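Local coordinates for protein methylenetetrahydrofolate--tRNA-(uracil-5-)-methyltransferase TrmFO (Thermus thermophilus, PDB 3G5S) that methylates uridine 54 of tRNA at C5, using methylenetetrahydrofolate as carbon donor and FAD as cofactor, at residues P162-E167 / E297-V302; L187-T192 / V260-E265; P370-L375 / L399-E404. One frame throughout, in Å; residues are numbered along the deposited sequence.

Contact 1: residues P162-E167 / E297-V302. With EDO (1,2-ethanediol), chain H.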
loop_
_atom_site.group_PDB
_atom_site.type_symbol
_atom_site.label_atom_id
_atom_site.label_comp_id
_atom_site.label_asym_id
_atom_site.label_seq_id
_atom_site.Cartn_x
_atom_site.Cartn_y
_atom_site.Cartn_z
ATOM N N PRO A 162 -10.781 2.486 7.323
ATOM C CA PRO A 162 -9.754 3.403 7.823
ATOM C C PRO A 162 -8.939 2.793 8.961
ATOM O O PRO A 162 -9.455 1.989 9.742
ATOM C CB PRO A 162 -10.572 4.582 8.365
ATOM C CG PRO A 162 -11.924 4.438 7.750
ATOM C CD PRO A 162 -12.145 2.986 7.568
ATOM N N ILE A 163 -7.678 3.207 9.048
ATOM C CA ILE A 163 -6.763 2.780 10.098
ATOM C C ILE A 163 -6.297 4.014 10.860
ATOM O O ILE A 163 -5.918 5.016 10.248
ATOM C CB ILE A 163 -5.534 2.071 9.500
ATOM C CG1 ILE A 163 -5.987 0.881 8.649
ATOM C CG2 ILE A 163 -4.577 1.637 10.596
ATOM C CD1 ILE A 163 -4.839 0.109 8.024
ATOM N N VAL A 164 -6.334 3.932 12.185
ATOM C CA VAL A 164 -5.907 5.032 13.042
ATOM C C VAL A 164 -4.670 4.644 13.836
ATOM O O VAL A 164 -4.381 3.465 14.051
ATOM C CB VAL A 164 -7.020 5.483 14.014
ATOM C CG1 VAL A 164 -8.258 5.909 13.242
ATOM C CG2 VAL A 164 -7.363 4.390 15.005
ATOM N N LEU A 165 -3.940 5.662 14.265
ATOM C CA LEU A 165 -2.784 5.484 15.120
ATOM C C LEU A 165 -3.247 5.203 16.547
ATOM O O LEU A 165 -4.020 5.968 17.116
ATOM C CB LEU A 165 -1.931 6.751 15.085
ATOM C CG LEU A 165 -0.516 6.676 15.654
ATOM C CD1 LEU A 165 0.354 5.824 14.748
ATOM C CD2 LEU A 165 0.073 8.069 15.800
ATOM N N TYR A 166 -2.761 4.114 17.129
ATOM C CA TYR A 166 -3.217 3.695 18.449
ATOM C C TYR A 166 -3.100 4.793 19.504
ATOM O O TYR A 166 -4.021 5.005 20.299
ATOM C CB TYR A 166 -2.449 2.455 18.905
ATOM C CG TYR A 166 -2.904 1.916 20.239
ATOM C CD1 TYR A 166 -4.025 1.096 20.336
ATOM C CD2 TYR A 166 -2.223 2.231 21.404
ATOM C CE1 TYR A 166 -4.450 0.602 21.558
ATOM C CE2 TYR A 166 -2.637 1.738 22.628
ATOM C CZ TYR A 166 -3.750 0.925 22.699
ATOM O OH TYR A 166 -4.171 0.431 23.914
ATOM N N GLU A 167 -1.970 5.494 19.509
ATOM C CA GLU A 167 -1.723 6.511 20.522
ATOM C C GLU A 167 -2.707 7.676 20.441
ATOM O O GLU A 167 -2.819 8.462 21.378
ATOM C CB GLU A 167 -0.283 7.018 20.430
ATOM C CG GLU A 167 -0.044 8.021 19.316
ATOM C CD GLU A 167 1.317 8.684 19.409
ATOM O OE1 GLU A 167 2.264 8.034 19.901
ATOM O OE2 GLU A 167 1.445 9.854 18.988
ATOM N N GLU A 297 -12.284 10.993 18.774
ATOM C CA GLU A 297 -12.496 12.414 18.525
ATOM C C GLU A 297 -11.250 13.133 18.016
ATOM O O GLU A 297 -11.352 14.114 17.277
ATOM C CB GLU A 297 -13.032 13.104 19.782
ATOM C CG GLU A 297 -14.461 12.713 20.133
ATOM C CD GLU A 297 -14.558 11.533 21.088
ATOM O OE1 GLU A 297 -13.544 10.839 21.324
ATOM O OE2 GLU A 297 -15.666 11.296 21.614
ATOM N N ASN A 298 -10.079 12.654 18.426
ATOM C CA ASN A 298 -8.820 13.228 17.968
ATOM C C ASN A 298 -7.939 12.192 17.282
ATOM O O ASN A 298 -6.717 12.303 17.267
ATOM C CB ASN A 298 -8.091 13.883 19.135
ATOM C CG ASN A 298 -8.857 15.059 19.691
ATOM O OD1 ASN A 298 -8.905 16.121 19.075
ATOM N ND2 ASN A 298 -9.481 14.870 20.847
ATOM N N ALA A 299 -8.573 11.182 16.708
ATOM C CA ALA A 299 -7.838 10.116 16.049
ATOM C C ALA A 299 -7.037 10.635 14.864
ATOM O O ALA A 299 -7.497 11.511 14.125
ATOM C CB ALA A 299 -8.789 9.027 15.602
ATOM N N GLU A 300 -5.836 10.082 14.699
ATOM C CA GLU A 300 -4.992 10.351 13.542
ATOM C C GLU A 300 -5.170 9.191 12.571
ATOM O O GLU A 300 -4.808 8.055 12.867
ATOM C CB GLU A 300 -3.518 10.466 13.949
ATOM C CG GLU A 300 -2.575 10.690 12.770
ATOM C CD GLU A 300 -1.106 10.805 13.168
ATOM O OE1 GLU A 300 -0.812 11.216 14.312
ATOM O OE2 GLU A 300 -0.238 10.493 12.325
ATOM N N ILE A 301 -5.760 9.473 11.420
ATOM C CA ILE A 301 -5.988 8.448 10.417
ATOM C C ILE A 301 -4.739 8.322 9.571
ATOM O O ILE A 301 -4.329 9.287 8.927
ATOM C CB ILE A 301 -7.193 8.792 9.525
ATOM C CG1 ILE A 301 -8.474 8.821 10.363
ATOM C CG2 ILE A 301 -7.314 7.798 8.379
ATOM C CD1 ILE A 301 -9.428 9.923 9.980
ATOM N N VAL A 302 -4.132 7.137 9.582
ATOM C CA VAL A 302 -2.906 6.914 8.832
ATOM C C VAL A 302 -3.139 6.222 7.490
ATOM O O VAL A 302 -2.281 6.291 6.617
ATOM C CB VAL A 302 -1.850 6.149 9.661
ATOM C CG1 VAL A 302 -1.405 6.979 10.852
ATOM C CG2 VAL A 302 -2.384 4.802 10.114
HETATM C C1 EDO H . 3.062 11.681 14.582
HETATM O O1 EDO H . 1.890 11.211 15.258
HETATM C C2 EDO H . 3.295 10.851 13.327
HETATM O O2 EDO H . 2.260 11.131 12.376
#
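Leu165 and Glu300 run side by side and point the same way, and the flat group here is the carboxylate at the end of Glu300, with Leu165 CD2 beside its OE1. The approach of Leu165 CD2 to Glu300 OE1 is 3.6 Å, so one methyl branch lies against one oxygen. The two oxygens are also met by one ethanediol molecule, probably from the crystallisation liquor. Its O1 donates to Glu300 OE1 at 2.9 Å and its O2 to Glu300 OE2 at 2.6 Å, a two-point grip that would limit rotation of the carboxylate. The diol also bonds Arg413 NE of helix 409-429, thereby bridging the glutamate to that helix. Glu300 reaches this far because CG stands anti to its backbone N (chi1 178°) and the chain stays extended beyond it.

Val164 and Ile301 form an antiparallel non-hydrogen-bonded pair, CA to CA 4.3 Å, and a backbone bond flanks it at each end. Leu165 N donates to Glu300 O at 2.9 Å, and Val302 N donates to Ile163 O, also at 2.9 Å.

On the face carrying Val164 and Ile301, Val164 CG1 touches Ala299 CB at 3.9 Å and Ile301 CG1 at 4.1 Å; helix 283-290 packs on Ile301. Ile163 and Val302 meet methyl to methyl through their CG2 atoms, the side chains crossing at about a right angle.

At Val302 the chain turns a corner, and the backbone of Ile163 is also hydrogen-bonded to Arg303 just past it. Strand 301-303 is the outermost strand, within this chain, of the six-stranded antiparallel sheet, and it pairs there with strand 163-165.

Contact 2: residues L187-T192 / V260-E265. With EDO (1,2-ethanediol), chain G.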
loop_
_atom_site.group_PDB
_atom_site.type_symbol
_atom_site.label_atom_id
_atom_site.label_comp_id
_atom_site.label_asym_id
_atom_site.label_seq_id
_atom_site.Cartn_x
_atom_site.Cartn_y
_atom_site.Cartn_z
ATOM N N LEU A 187 -10.736 -3.541 20.334
ATOM C CA LEU A 187 -11.125 -2.350 21.071
ATOM C C LEU A 187 -12.542 -1.993 20.655
ATOM O O LEU A 187 -12.861 -1.960 19.470
ATOM C CB LEU A 187 -10.176 -1.190 20.777
ATOM C CG LEU A 187 -8.977 -1.040 21.711
ATOM C CD1 LEU A 187 -8.042 0.045 21.205
ATOM C CD2 LEU A 187 -9.456 -0.723 23.122
ATOM N N ASN A 188 -13.395 -1.738 21.636
ATOM C CA ASN A 188 -14.795 -1.447 21.370
ATOM C C ASN A 188 -15.124 -0.036 21.817
ATOM O O ASN A 188 -14.846 0.329 22.952
ATOM C CB ASN A 188 -15.678 -2.448 22.108
ATOM C CG ASN A 188 -15.381 -3.874 21.710
ATOM O OD1 ASN A 188 -15.837 -4.338 20.668
ATOM N ND2 ASN A 188 -14.596 -4.572 22.524
ATOM N N CYS A 189 -15.707 0.749 20.919
ATOM C CA CYS A 189 -16.105 2.121 21.205
ATOM C C CYS A 189 -17.624 2.166 21.298
ATOM O O CYS A 189 -18.299 2.232 20.269
ATOM C CB CYS A 189 -15.646 3.048 20.079
ATOM S SG CYS A 189 -13.874 3.023 19.742
ATOM N N PRO A 190 -18.173 2.100 22.523
ATOM C CA PRO A 190 -19.632 2.084 22.647
ATOM C C PRO A 190 -20.273 3.447 22.400
ATOM O O PRO A 190 -19.688 4.497 22.693
ATOM C CB PRO A 190 -19.856 1.634 24.091
ATOM C CG PRO A 190 -18.626 2.047 24.820
ATOM C CD PRO A 190 -17.497 1.951 23.826
HETATM N N MSE A 191 -21.501 3.398 21.898
HETATM C CA MSE A 191 -22.246 4.563 21.467
HETATM C C MSE A 191 -23.659 4.472 22.016
HETATM O O MSE A 191 -24.220 3.376 22.105
HETATM C CB MSE A 191 -22.319 4.551 19.951
HETATM C CG MSE A 191 -22.396 5.899 19.342
HETATM SE SE MSE A 191 -22.046 5.709 17.475
HETATM C CE MSE A 191 -20.319 4.952 17.555
ATOM N N THR A 192 -24.236 5.616 22.372
ATOM C CA THR A 192 -25.642 5.661 22.742
ATOM C C THR A 192 -26.481 5.724 21.474
ATOM O O THR A 192 -25.965 5.938 20.374
ATOM C CB THR A 192 -25.974 6.916 23.556
ATOM O OG1 THR A 192 -25.708 8.071 22.752
ATOM C CG2 THR A 192 -25.146 6.972 24.835
ATOM N N VAL A 260 -18.335 0.714 17.620
ATOM C CA VAL A 260 -17.377 0.564 16.540
ATOM C C VAL A 260 -16.218 -0.242 17.111
ATOM O O VAL A 260 -15.681 0.086 18.176
ATOM C CB VAL A 260 -16.888 1.920 16.015
ATOM C CG1 VAL A 260 -15.749 1.735 15.022
ATOM C CG2 VAL A 260 -18.046 2.686 15.385
ATOM N N GLN A 261 -15.844 -1.314 16.418
ATOM C CA GLN A 261 -14.730 -2.132 16.858
ATOM C C GLN A 261 -13.471 -1.764 16.101
ATOM O O GLN A 261 -13.536 -1.416 14.921
ATOM C CB GLN A 261 -15.015 -3.605 16.602
ATOM C CG GLN A 261 -16.156 -4.166 17.386
ATOM C CD GLN A 261 -16.148 -5.664 17.342
ATOM O OE1 GLN A 261 -16.246 -6.263 16.268
ATOM N NE2 GLN A 261 -16.005 -6.288 18.503
ATOM N N LEU A 262 -12.330 -1.868 16.773
ATOM C CA LEU A 262 -11.041 -1.691 16.124
ATOM C C LEU A 262 -10.188 -2.921 16.343
ATOM O O LEU A 262 -10.249 -3.551 17.400
ATOM C CB LEU A 262 -10.311 -0.456 16.647
ATOM C CG LEU A 262 -10.964 0.873 16.254
ATOM C CD1 LEU A 262 -11.957 1.286 17.305
ATOM C CD2 LEU A 262 -9.910 1.947 16.061
ATOM N N ARG A 263 -9.400 -3.270 15.334
ATOM C CA ARG A 263 -8.517 -4.422 15.450
ATOM C C ARG A 263 -7.089 -4.046 15.099
ATOM O O ARG A 263 -6.842 -3.163 14.278
ATOM C CB ARG A 263 -8.988 -5.581 14.575
ATOM C CG ARG A 263 -8.665 -5.441 13.118
ATOM C CD ARG A 263 -8.898 -6.752 12.376
ATOM N NE ARG A 263 -8.073 -6.769 11.183
ATOM C CZ ARG A 263 -7.974 -7.777 10.324
ATOM N NH1 ARG A 263 -8.667 -8.898 10.491
ATOM N NH2 ARG A 263 -7.164 -7.643 9.286
ATOM N N GLN A 264 -6.146 -4.736 15.723
ATOM C CA GLN A 264 -4.736 -4.488 15.491
ATOM C C GLN A 264 -4.303 -5.022 14.120
ATOM O O GLN A 264 -4.575 -6.178 13.783
ATOM C CB GLN A 264 -3.921 -5.137 16.605
ATOM C CG GLN A 264 -2.438 -4.898 16.489
ATOM C CD GLN A 264 -1.651 -5.467 17.649
ATOM O OE1 GLN A 264 -0.458 -5.750 17.518
ATOM N NE2 GLN A 264 -2.308 -5.647 18.789
ATOM N N GLU A 265 -3.619 -4.186 13.339
ATOM C CA GLU A 265 -3.165 -4.593 12.011
ATOM C C GLU A 265 -1.670 -4.892 11.954
ATOM O O GLU A 265 -1.249 -5.826 11.278
ATOM C CB GLU A 265 -3.494 -3.526 10.969
ATOM C CG GLU A 265 -4.974 -3.301 10.753
ATOM C CD GLU A 265 -5.729 -4.543 10.289
ATOM O OE1 GLU A 265 -5.105 -5.524 9.831
ATOM O OE2 GLU A 265 -6.972 -4.525 10.379
HETATM C C1 EDO G . -0.842 -8.338 13.657
HETATM O O1 EDO G . 0.248 -8.224 12.733
HETATM C C2 EDO G . -1.680 -9.580 13.369
HETATM O O2 EDO G . -0.819 -10.651 12.982
#
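Leu187 pairs with Leu262, Asn188 with Gln261 and Cys189 with Val260 where strands 187-191 and 260-264 run antiparallel, their axes 4.7 Å apart at closest and their directions 164° apart. The two outer pairs are hydrogen-bonded and the middle one is not. Leu262 N reaches Leu187 O at 2.8 Å, and Leu187 N returns a bond to Leu262 O at 3.0 Å. Likewise Cys189 N binds Val260 O at 2.8 Å, while the return bond from Val260 N to Cys189 O is longer, 3.1 Å. Both are inner strands of the six-stranded antiparallel sheet, since strand 175-176 borders the first and strand 271-274 the second.

On one face, Asn188 and Gln261 lie alongside each other. Gln261 NE2 donates to Asn188 OD1 at 2.9 Å, with the acceptor in the Gln261 amide plane and the donor in the carbonyl plane, although the two amides are turned 31° apart. Asn188 ND2 is used as well, bonding Phe175 O and Ala177 O, so both ends of this buried amide are satisfied.

The other face is apolar. Cys189 SG, held anti to its carbonyl carbon (chi1 -57°), comes within 3.6 Å of Leu262 CD1, and the CB atoms of Leu187 and Leu262 meet nearby. Past the paired residues, Arg263 grips the Glu265 carboxylate side-on, NE to OE2 at 2.6 Å and NH2 to OE1.

Contact 3: residues P370-L375 / L399-E404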
loop_
_atom_site.group_PDB
_atom_site.type_symbol
_atom_site.label_atom_id
_atom_site.label_comp_id
_atom_site.label_asym_id
_atom_site.label_seq_id
_atom_site.Cartn_x
_atom_site.Cartn_y
_atom_site.Cartn_z
ATOM N N PRO A 370 15.931 -0.865 6.813
ATOM C CA PRO A 370 15.576 -0.909 8.236
ATOM C C PRO A 370 14.193 -0.329 8.536
ATOM O O PRO A 370 13.651 0.441 7.741
ATOM C CB PRO A 370 16.655 -0.047 8.888
ATOM C CG PRO A 370 17.113 0.864 7.813
ATOM C CD PRO A 370 16.996 0.110 6.528
ATOM N N GLU A 371 13.652 -0.692 9.695
ATOM C CA GLU A 371 12.315 -0.284 10.127
ATOM C C GLU A 371 12.120 1.234 10.195
ATOM O O GLU A 371 10.996 1.721 10.061
ATOM C CB GLU A 371 11.991 -0.909 11.497
ATOM C CG GLU A 371 12.979 -0.522 12.599
ATOM C CD GLU A 371 12.554 -0.984 13.986
ATOM O OE1 GLU A 371 11.493 -1.631 14.104
ATOM O OE2 GLU A 371 13.283 -0.694 14.960
ATOM N N GLU A 372 13.205 1.975 10.422
ATOM C CA GLU A 372 13.126 3.435 10.518
ATOM C C GLU A 372 12.919 4.098 9.169
ATOM O O GLU A 372 12.459 5.238 9.109
ATOM C CB GLU A 372 14.384 4.021 11.162
ATOM C CG GLU A 372 14.558 3.675 12.621
ATOM C CD GLU A 372 14.968 2.233 12.850
ATOM O OE1 GLU A 372 15.463 1.582 11.900
ATOM O OE2 GLU A 372 14.805 1.761 14.000
ATOM N N SER A 373 13.301 3.416 8.093
ATOM C CA SER A 373 13.099 3.968 6.765
ATOM C C SER A 373 11.668 3.710 6.336
ATOM O O SER A 373 11.031 2.755 6.792
ATOM C CB SER A 373 14.087 3.389 5.753
ATOM O OG SER A 373 13.824 2.039 5.447
HETATM N N MSE A 374 11.160 4.556 5.456
HETATM C CA MSE A 374 9.792 4.369 4.997
HETATM C C MSE A 374 9.671 3.106 4.135
HETATM O O MSE A 374 8.720 2.337 4.287
HETATM C CB MSE A 374 9.284 5.599 4.252
HETATM C CG MSE A 374 7.803 5.556 3.901
HETATM SE SE MSE A 374 6.630 5.276 5.443
HETATM C CE MSE A 374 7.184 6.787 6.521
ATOM N N LEU A 375 10.619 2.869 3.235
ATOM C CA LEU A 375 10.546 1.641 2.445
ATOM C C LEU A 375 10.637 0.421 3.362
ATOM O O LEU A 375 9.904 -0.553 3.187
ATOM C CB LEU A 375 11.629 1.597 1.366
ATOM C CG LEU A 375 11.628 0.312 0.529
ATOM C CD1 LEU A 375 10.249 0.033 -0.082
ATOM C CD2 LEU A 375 12.693 0.384 -0.547
ATOM N N LEU A 399 3.991 3.303 10.015
ATOM C CA LEU A 399 4.822 2.172 9.602
ATOM C C LEU A 399 6.198 2.149 10.254
ATOM O O LEU A 399 6.864 1.122 10.235
ATOM C CB LEU A 399 5.009 2.193 8.089
ATOM C CG LEU A 399 3.741 1.997 7.271
ATOM C CD1 LEU A 399 4.034 2.209 5.806
ATOM C CD2 LEU A 399 3.112 0.628 7.503
ATOM N N VAL A 400 6.643 3.285 10.786
ATOM C CA VAL A 400 7.976 3.391 11.381
ATOM C C VAL A 400 7.850 3.589 12.890
ATOM O O VAL A 400 6.776 3.922 13.385
ATOM C CB VAL A 400 8.801 4.540 10.748
ATOM C CG1 VAL A 400 8.970 4.317 9.244
ATOM C CG2 VAL A 400 8.165 5.895 11.041
ATOM N N PRO A 401 8.943 3.377 13.640
ATOM C CA PRO A 401 8.832 3.544 15.089
ATOM C C PRO A 401 8.501 4.980 15.451
ATOM O O PRO A 401 8.788 5.911 14.698
ATOM C CB PRO A 401 10.235 3.183 15.590
ATOM C CG PRO A 401 10.793 2.306 14.524
ATOM C CD PRO A 401 10.269 2.874 13.249
ATOM N N PRO A 402 7.897 5.162 16.625
ATOM C CA PRO A 402 7.614 6.509 17.111
ATOM C C PRO A 402 8.905 7.282 17.340
ATOM O O PRO A 402 9.978 6.694 17.475
ATOM C CB PRO A 402 6.927 6.259 18.461
ATOM C CG PRO A 402 6.682 4.796 18.557
ATOM C CD PRO A 402 7.653 4.133 17.648
ATOM N N VAL A 403 8.796 8.602 17.394
ATOM C CA VAL A 403 9.838 9.402 18.009
ATOM C C VAL A 403 9.277 9.770 19.360
ATOM O O VAL A 403 8.278 10.480 19.456
ATOM C CB VAL A 403 10.151 10.673 17.213
ATOM C CG1 VAL A 403 11.036 11.608 18.036
ATOM C CG2 VAL A 403 10.814 10.304 15.892
ATOM N N GLU A 404 9.903 9.252 20.409
ATOM C CA GLU A 404 9.423 9.497 21.749
ATOM C C GLU A 404 9.694 10.951 22.106
ATOM O O GLU A 404 10.691 11.544 21.680
ATOM C CB GLU A 404 10.089 8.546 22.740
ATOM C CG GLU A 404 9.802 7.070 22.466
ATOM C CD GLU A 404 8.388 6.662 22.838
ATOM O OE1 GLU A 404 7.819 7.267 23.773
ATOM O OE2 GLU A 404 7.849 5.732 22.201
HETATM O O HOH W 1 9.131 -0.302 10.615
#
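Glu371 and Pro401 meet where a type I beta turn, Pro370 to Ser373, leads into helix 374-384 and packs against the irregular segment 399-404. Ser373 is the N-cap of that helix. Two bonds on one carbonyl fix the turn: Ser373 N and Ser373 OG both reach Pro370 O, the hydroxyl at 2.8 Å and in the carbonyl plane. The same OG caps Gly376 N, and Glu70 of helix 63-74 receives the backbone N-H groups of Met374 and Leu375.

No direct hydrogen bond joins the two segments. A water lies between them instead, 2.8 Å from Glu371 O and 2.7 Å from Leu399 O, bringing two backbone carbonyls to one polar site.

As for charge, Glu371 OE2 and Glu372 OE2 are 3.0 Å apart without a hydrogen bond, two acceptors whose closeness would tend to raise the affinity of one for a proton. Arg419 of helix 409-429 touches Glu372, which may offset this.

The remaining contacts are apolar or van der Waals. The CG corner of the Pro401 ring rests on the Glu371 carboxylate, 3.8 Å from CD, the side chains meeting at a slant. Met374, a selenomethionine, starts with CG anti to its backbone N (chi1 -172°) and then bends twice; this carries SE to 4.0 Å from Leu399 CD1 and CE towards Val400, each crossing near a right angle. Val400 CG1 points into the turn, 3.4 Å from Glu371 O, with Glu372 O and Ser373 O each at 3.6 Å.

Overall arrangement
Contacts 1 and 2 belong to one antiparallel sheet, with strand 271-274 between strands 163-165 and 258-264; their centres are about 12 Å apart. Along the chain, contact 2 is nested within the loop closed by contact 1. They touch through Val164 CG2 and Leu262 CD2 at 3.7 Å, and through Tyr166 CE1 and Leu187 CD1, also 3.7 Å. Neither forms part of the glutathione site, though the side chains of Ile163 and Gln261 come to about 8 and 9 Å from the ligand. Contact 3 follows in sequence, its centre about 17 Å from that of contact 1 and 26 Å from that of contact 2. It too lies away from the cofactor site, the side chain of Met374 being about 13 Å from FAD.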